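Local structure of C-domain type II peptide synthetase (Streptomyces globisporus, 4ZNM) at residues 23-28 against 199-204; 193-198 against 300-305. The protein is a condensation-domain protein of the peptide synthetase family, probably a stand-alone (type II) member. All blocks are in the same frame, centred on the assembly; numbering follows the deposited sequence.

Contact 1. Residues 23-28 against 199-204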
# COMPACT_ATOMS: atom_id res chain seq x y z
N HIS A 23 2.82 2.77 -13.65
CA HIS A 23 3.25 2.33 -12.36
C HIS A 23 4.34 1.26 -12.49
O HIS A 23 5.30 1.25 -11.75
CB HIS A 23 2.09 1.78 -11.55
CG HIS A 23 2.52 1.22 -10.23
ND1 HIS A 23 3.06 2.01 -9.23
CD2 HIS A 23 2.51 -0.04 -9.75
CE1 HIS A 23 3.34 1.25 -8.18
NE2 HIS A 23 3.02 0.01 -8.47
N GLN A 24 4.15 0.33 -13.41
CA GLN A 24 5.13 -0.74 -13.60
C GLN A 24 6.47 -0.16 -14.12
O GLN A 24 7.54 -0.65 -13.76
CB GLN A 24 4.55 -1.79 -14.54
CG GLN A 24 3.47 -2.62 -13.80
CD GLN A 24 2.61 -3.49 -14.69
OE1 GLN A 24 2.59 -3.33 -15.91
NE2 GLN A 24 1.85 -4.41 -14.07
N GLU A 25 6.41 0.87 -14.95
CA GLU A 25 7.62 1.63 -15.35
C GLU A 25 8.37 2.21 -14.15
O GLU A 25 9.60 2.16 -14.05
CB GLU A 25 7.27 2.79 -16.28
CG GLU A 25 6.95 2.40 -17.69
CD GLU A 25 6.71 3.60 -18.61
OE1 GLU A 25 6.91 4.79 -18.20
OE2 GLU A 25 6.30 3.34 -19.76
N PHE A 26 7.60 2.81 -13.24
CA PHE A 26 8.17 3.30 -12.00
C PHE A 26 8.89 2.16 -11.28
O PHE A 26 10.01 2.32 -10.84
CB PHE A 26 7.07 3.94 -11.13
CG PHE A 26 7.42 4.10 -9.68
CD1 PHE A 26 8.16 5.17 -9.25
CD2 PHE A 26 6.98 3.20 -8.75
CE1 PHE A 26 8.45 5.32 -7.94
CE2 PHE A 26 7.29 3.34 -7.43
CZ PHE A 26 8.01 4.40 -7.02
N LEU A 27 8.27 0.99 -11.18
CA LEU A 27 8.91 -0.14 -10.51
C LEU A 27 10.23 -0.57 -11.20
O LEU A 27 11.17 -0.96 -10.52
CB LEU A 27 7.94 -1.34 -10.42
CG LEU A 27 6.64 -1.08 -9.58
CD1 LEU A 27 5.68 -2.23 -9.64
CD2 LEU A 27 6.98 -0.80 -8.14
N CYS A 28 10.27 -0.51 -12.53
CA CYS A 28 11.51 -0.78 -13.28
C CYS A 28 12.68 0.06 -12.78
O CYS A 28 13.82 -0.40 -12.81
CB CYS A 28 11.33 -0.53 -14.77
SG CYS A 28 10.36 -1.80 -15.57
N TRP A 199 -5.78 3.81 -21.51
CA TRP A 199 -6.38 5.08 -21.20
C TRP A 199 -5.33 6.04 -20.62
O TRP A 199 -5.32 7.23 -20.93
CB TRP A 199 -7.55 4.92 -20.23
CG TRP A 199 -8.07 6.25 -19.84
CD1 TRP A 199 -8.93 7.04 -20.55
CD2 TRP A 199 -7.70 7.01 -18.68
NE1 TRP A 199 -9.12 8.24 -19.91
CE2 TRP A 199 -8.38 8.25 -18.76
CE3 TRP A 199 -6.87 6.76 -17.59
CZ2 TRP A 199 -8.26 9.22 -17.78
CZ3 TRP A 199 -6.76 7.73 -16.61
CH2 TRP A 199 -7.45 8.95 -16.71
N GLU A 200 -4.43 5.55 -19.77
CA GLU A 200 -3.52 6.48 -19.10
C GLU A 200 -2.52 7.06 -20.10
O GLU A 200 -2.08 8.20 -19.97
CB GLU A 200 -2.78 5.81 -17.92
CG GLU A 200 -1.70 4.83 -18.33
CD GLU A 200 -0.96 4.20 -17.14
OE1 GLU A 200 -0.22 3.23 -17.38
OE2 GLU A 200 -1.10 4.68 -15.97
N ARG A 201 -2.20 6.32 -21.15
CA ARG A 201 -1.30 6.83 -22.18
C ARG A 201 -2.01 7.83 -23.08
O ARG A 201 -1.40 8.75 -23.56
CB ARG A 201 -0.71 5.66 -22.97
CG ARG A 201 0.33 4.89 -22.14
CD ARG A 201 0.98 3.71 -22.85
NE ARG A 201 1.82 2.96 -21.91
CZ ARG A 201 3.08 3.27 -21.61
NH1 ARG A 201 3.69 4.31 -22.17
NH2 ARG A 201 3.74 2.52 -20.74
N GLU A 202 -3.32 7.69 -23.29
CA GLU A 202 -4.09 8.70 -24.00
C GLU A 202 -4.14 9.99 -23.20
O GLU A 202 -4.01 11.09 -23.74
CB GLU A 202 -5.51 8.21 -24.27
CG GLU A 202 -5.59 7.07 -25.28
CD GLU A 202 -5.13 7.51 -26.66
OE1 GLU A 202 -5.94 8.10 -27.40
OE2 GLU A 202 -3.96 7.26 -26.99
N ALA A 203 -4.33 9.83 -21.89
CA ALA A 203 -4.42 10.96 -21.00
C ALA A 203 -3.10 11.70 -20.96
O ALA A 203 -3.08 12.93 -20.83
CB ALA A 203 -4.82 10.51 -19.62
N ALA A 204 -2.00 10.97 -21.09
CA ALA A 204 -0.67 11.59 -21.02
C ALA A 204 -0.40 12.53 -22.18
O ALA A 204 0.51 13.33 -22.10
CB ALA A 204 0.41 10.53 -20.97
O HOH W 1 -0.00 3.12 -13.92

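Contact 2. Residues 193-198 against 300-305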
# COMPACT_ATOMS: atom_id res chain seq x y z
N HIS A 193 -7.32 -4.22 -16.55
CA HIS A 193 -6.20 -3.33 -16.36
C HIS A 193 -5.58 -2.87 -17.70
O HIS A 193 -5.08 -1.78 -17.78
CB HIS A 193 -5.12 -3.98 -15.53
CG HIS A 193 -4.00 -3.06 -15.20
ND1 HIS A 193 -2.75 -3.18 -15.77
CD2 HIS A 193 -3.94 -1.97 -14.39
CE1 HIS A 193 -1.97 -2.21 -15.31
NE2 HIS A 193 -2.67 -1.45 -14.49
N ALA A 194 -5.66 -3.70 -18.75
CA ALA A 194 -5.08 -3.35 -20.02
C ALA A 194 -5.80 -2.13 -20.56
O ALA A 194 -5.20 -1.29 -21.21
CB ALA A 194 -5.16 -4.48 -21.01
N GLU A 195 -7.09 -2.04 -20.29
CA GLU A 195 -7.85 -0.90 -20.75
C GLU A 195 -7.32 0.37 -20.07
O GLU A 195 -7.17 1.42 -20.71
CB GLU A 195 -9.35 -1.08 -20.48
CG GLU A 195 -9.97 -2.33 -21.11
CD GLU A 195 -11.41 -2.53 -20.65
OE1 GLU A 195 -12.20 -1.58 -20.81
OE2 GLU A 195 -11.73 -3.62 -20.13
N PHE A 196 -6.99 0.26 -18.79
CA PHE A 196 -6.44 1.39 -18.05
C PHE A 196 -5.05 1.77 -18.59
O PHE A 196 -4.71 2.96 -18.73
CB PHE A 196 -6.36 1.09 -16.56
CG PHE A 196 -5.74 2.22 -15.77
CD1 PHE A 196 -4.46 2.11 -15.26
CD2 PHE A 196 -6.43 3.40 -15.59
CE1 PHE A 196 -3.89 3.18 -14.55
CE2 PHE A 196 -5.86 4.46 -14.88
CZ PHE A 196 -4.59 4.34 -14.37
N ALA A 197 -4.23 0.77 -18.86
CA ALA A 197 -2.91 1.04 -19.41
C ALA A 197 -3.05 1.86 -20.69
O ALA A 197 -2.24 2.76 -20.93
CB ALA A 197 -2.16 -0.26 -19.66
N ARG A 198 -4.07 1.55 -21.49
CA ARG A 198 -4.34 2.32 -22.71
C ARG A 198 -4.79 3.73 -22.39
O ARG A 198 -4.28 4.72 -22.92
CB ARG A 198 -5.42 1.64 -23.55
CG ARG A 198 -4.91 0.75 -24.66
CD ARG A 198 -6.01 0.46 -25.70
NE ARG A 198 -7.19 -0.22 -25.14
CZ ARG A 198 -8.41 0.32 -25.03
NH1 ARG A 198 -9.39 -0.41 -24.52
NH2 ARG A 198 -8.66 1.56 -25.41
N ASN A 300 -10.27 8.07 -12.13
CA ASN A 300 -11.22 7.72 -13.18
C ASN A 300 -12.12 6.57 -12.74
O ASN A 300 -11.69 5.42 -12.70
CB ASN A 300 -10.45 7.35 -14.44
CG ASN A 300 -11.36 7.13 -15.62
OD1 ASN A 300 -12.56 6.92 -15.45
ND2 ASN A 300 -10.78 7.16 -16.82
N SER A 301 -13.38 6.88 -12.44
CA SER A 301 -14.29 5.91 -11.83
C SER A 301 -14.65 4.73 -12.74
O SER A 301 -15.15 3.70 -12.26
CB SER A 301 -15.57 6.61 -11.36
OG SER A 301 -16.45 6.91 -12.44
N ARG A 302 -14.40 4.83 -14.05
CA ARG A 302 -14.48 3.66 -14.93
C ARG A 302 -13.70 2.45 -14.36
O ARG A 302 -14.04 1.31 -14.62
CB ARG A 302 -13.95 4.03 -16.34
CG ARG A 302 -13.65 2.88 -17.29
CD ARG A 302 -14.89 2.35 -17.96
NE ARG A 302 -14.59 1.27 -18.91
CZ ARG A 302 -15.19 0.08 -18.93
NH1 ARG A 302 -16.15 -0.23 -18.07
NH2 ARG A 302 -14.81 -0.82 -19.84
N PHE A 303 -12.65 2.70 -13.58
CA PHE A 303 -11.77 1.62 -13.15
C PHE A 303 -11.94 1.18 -11.67
O PHE A 303 -11.11 0.45 -11.14
CB PHE A 303 -10.32 2.03 -13.47
CG PHE A 303 -10.11 2.26 -14.94
CD1 PHE A 303 -10.06 1.19 -15.80
CD2 PHE A 303 -10.03 3.52 -15.45
CE1 PHE A 303 -9.92 1.38 -17.16
CE2 PHE A 303 -9.90 3.71 -16.81
CZ PHE A 303 -9.84 2.64 -17.66
N GLU A 304 -13.06 1.52 -11.04
CA GLU A 304 -13.24 1.24 -9.61
C GLU A 304 -13.46 -0.24 -9.28
O GLU A 304 -13.26 -0.65 -8.15
CB GLU A 304 -14.43 2.06 -9.06
CG GLU A 304 -15.79 1.70 -9.63
CD GLU A 304 -16.87 2.69 -9.21
OE1 GLU A 304 -18.06 2.45 -9.52
OE2 GLU A 304 -16.53 3.72 -8.57
N ASP A 305 -13.91 -1.03 -10.26
CA ASP A 305 -14.02 -2.47 -10.11
C ASP A 305 -12.83 -3.22 -10.72
O ASP A 305 -12.90 -4.44 -10.92
CB ASP A 305 -15.32 -2.95 -10.75
CG ASP A 305 -16.56 -2.35 -10.07
OD1 ASP A 305 -16.58 -2.32 -8.81
OD2 ASP A 305 -17.48 -1.87 -10.77

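Contact 1. Residues 23-28 against 199-204
Glu25 and Arg201 join the two helices by a salt bridge. Their side chains run toward each other from opposite directions. Arg201 NH2 donates to Glu25 OE2 at 2.9 Å, and the bond is nearly straight at 168°. OE2 lies at the edge of the guanidinium, close to its plane. The carboxylate is less well aligned: the donor stands above its plane, and the two flat groups are turned 55° apart. The extended chain of Arg201, from CG to NE, reaches across to helix 22-28. NH2 has a second partner, the backbone O of Leu20, and the other carboxylate oxygen, Glu25 OE1, is bonded to Ser348. Both ends are thus held from outside the pair as well.

The contact joins helix 22-28, near the N-terminus, to the C-terminal half of helix 193-203 in a condensation-domain fold.

The second link runs through water. A bridging water accepts from His23 N at 2.9 Å and donates to Glu200 OE2 at 2.8 Å. The other oxygen, Glu200 OE1, accepts from Phe22 N. One carboxylate thereby serves two successive amides in the first turn of helix 22-28, one directly and one through the water.

Contact 2. Residues 193-198 against 300-305
Phe196 and Phe303 mark the closest approach of the backbones, with Phe196 CA 7.2 Å from Phe303 CA, where residues 193-198 of helix 193-203 face the turn at 300-305. Their rings form an edge-to-face (T-shaped) pair, the edge of Phe196 directed at the face of Phe303, with centroids 5.0 Å apart and planes at 73°. Phe196 CD2 comes over that face toward its rim, 3.6 Å from Phe303 CD2. Phe196 CB makes a CH-pi contact with the same ring, 3.9 Å from its centroid. With CG anti to the backbone N (chi1 178°), Phe196 brings both CB and one ring edge against Phe303. The Phe303 ring also reaches the helix backbone, with CE1 3.5 Å from Phe196 N. On the opposite face of Phe303 lies Arg302 CG, 3.8 Å above the plane and over the centre.

Arg302 lays CG there because its chi1 (166°) sets CG anti to the backbone N, and a bend at chi2 turns the guanidinium toward Glu195. In one of the two conformers of Glu195, OE1 lies 2.9 Å from Arg302 NH2 in a tentative salt bridge. The hydrogen bond within it is weak, and the side chains cross at about a right angle. Glu195 OE2 then accepts from Gln192 N. Asn300 OD1 accepts from Arg302 N at 3.1 Å, forming an Asx turn.

Phe310 meets the Phe196 ring, and Trp199 of the same helix touches Phe303. Asp305 forms a salt bridge with Arg170 of helix 162-180. The contact thus sets helix 193-203 against the loop between strands 288-295 and 312-319.

In the fold
Contacts 1 and 2 share helix 193-203, and their centres lie 12 Å apart. Contact 1 uses its C-terminal half and contact 2 its N-terminal half. Contact 1 is a surface contact between two helices. It is small and wholly polar, with an ion pair and a water running between the helices. Contact 2 is larger and partly buried, between a helix and a loop. Buried aromatic rings carry it, and its tentative ion pair involves an exposed arginine. Trp199 connects the two: its CE2 packs 3.3 Å from Asn300 ND2, and its CB is 4.1 Å from Phe303 CZ. The segments alternate along the chain. The shared helix touches an N-terminal helix in one contact and a later loop in the other.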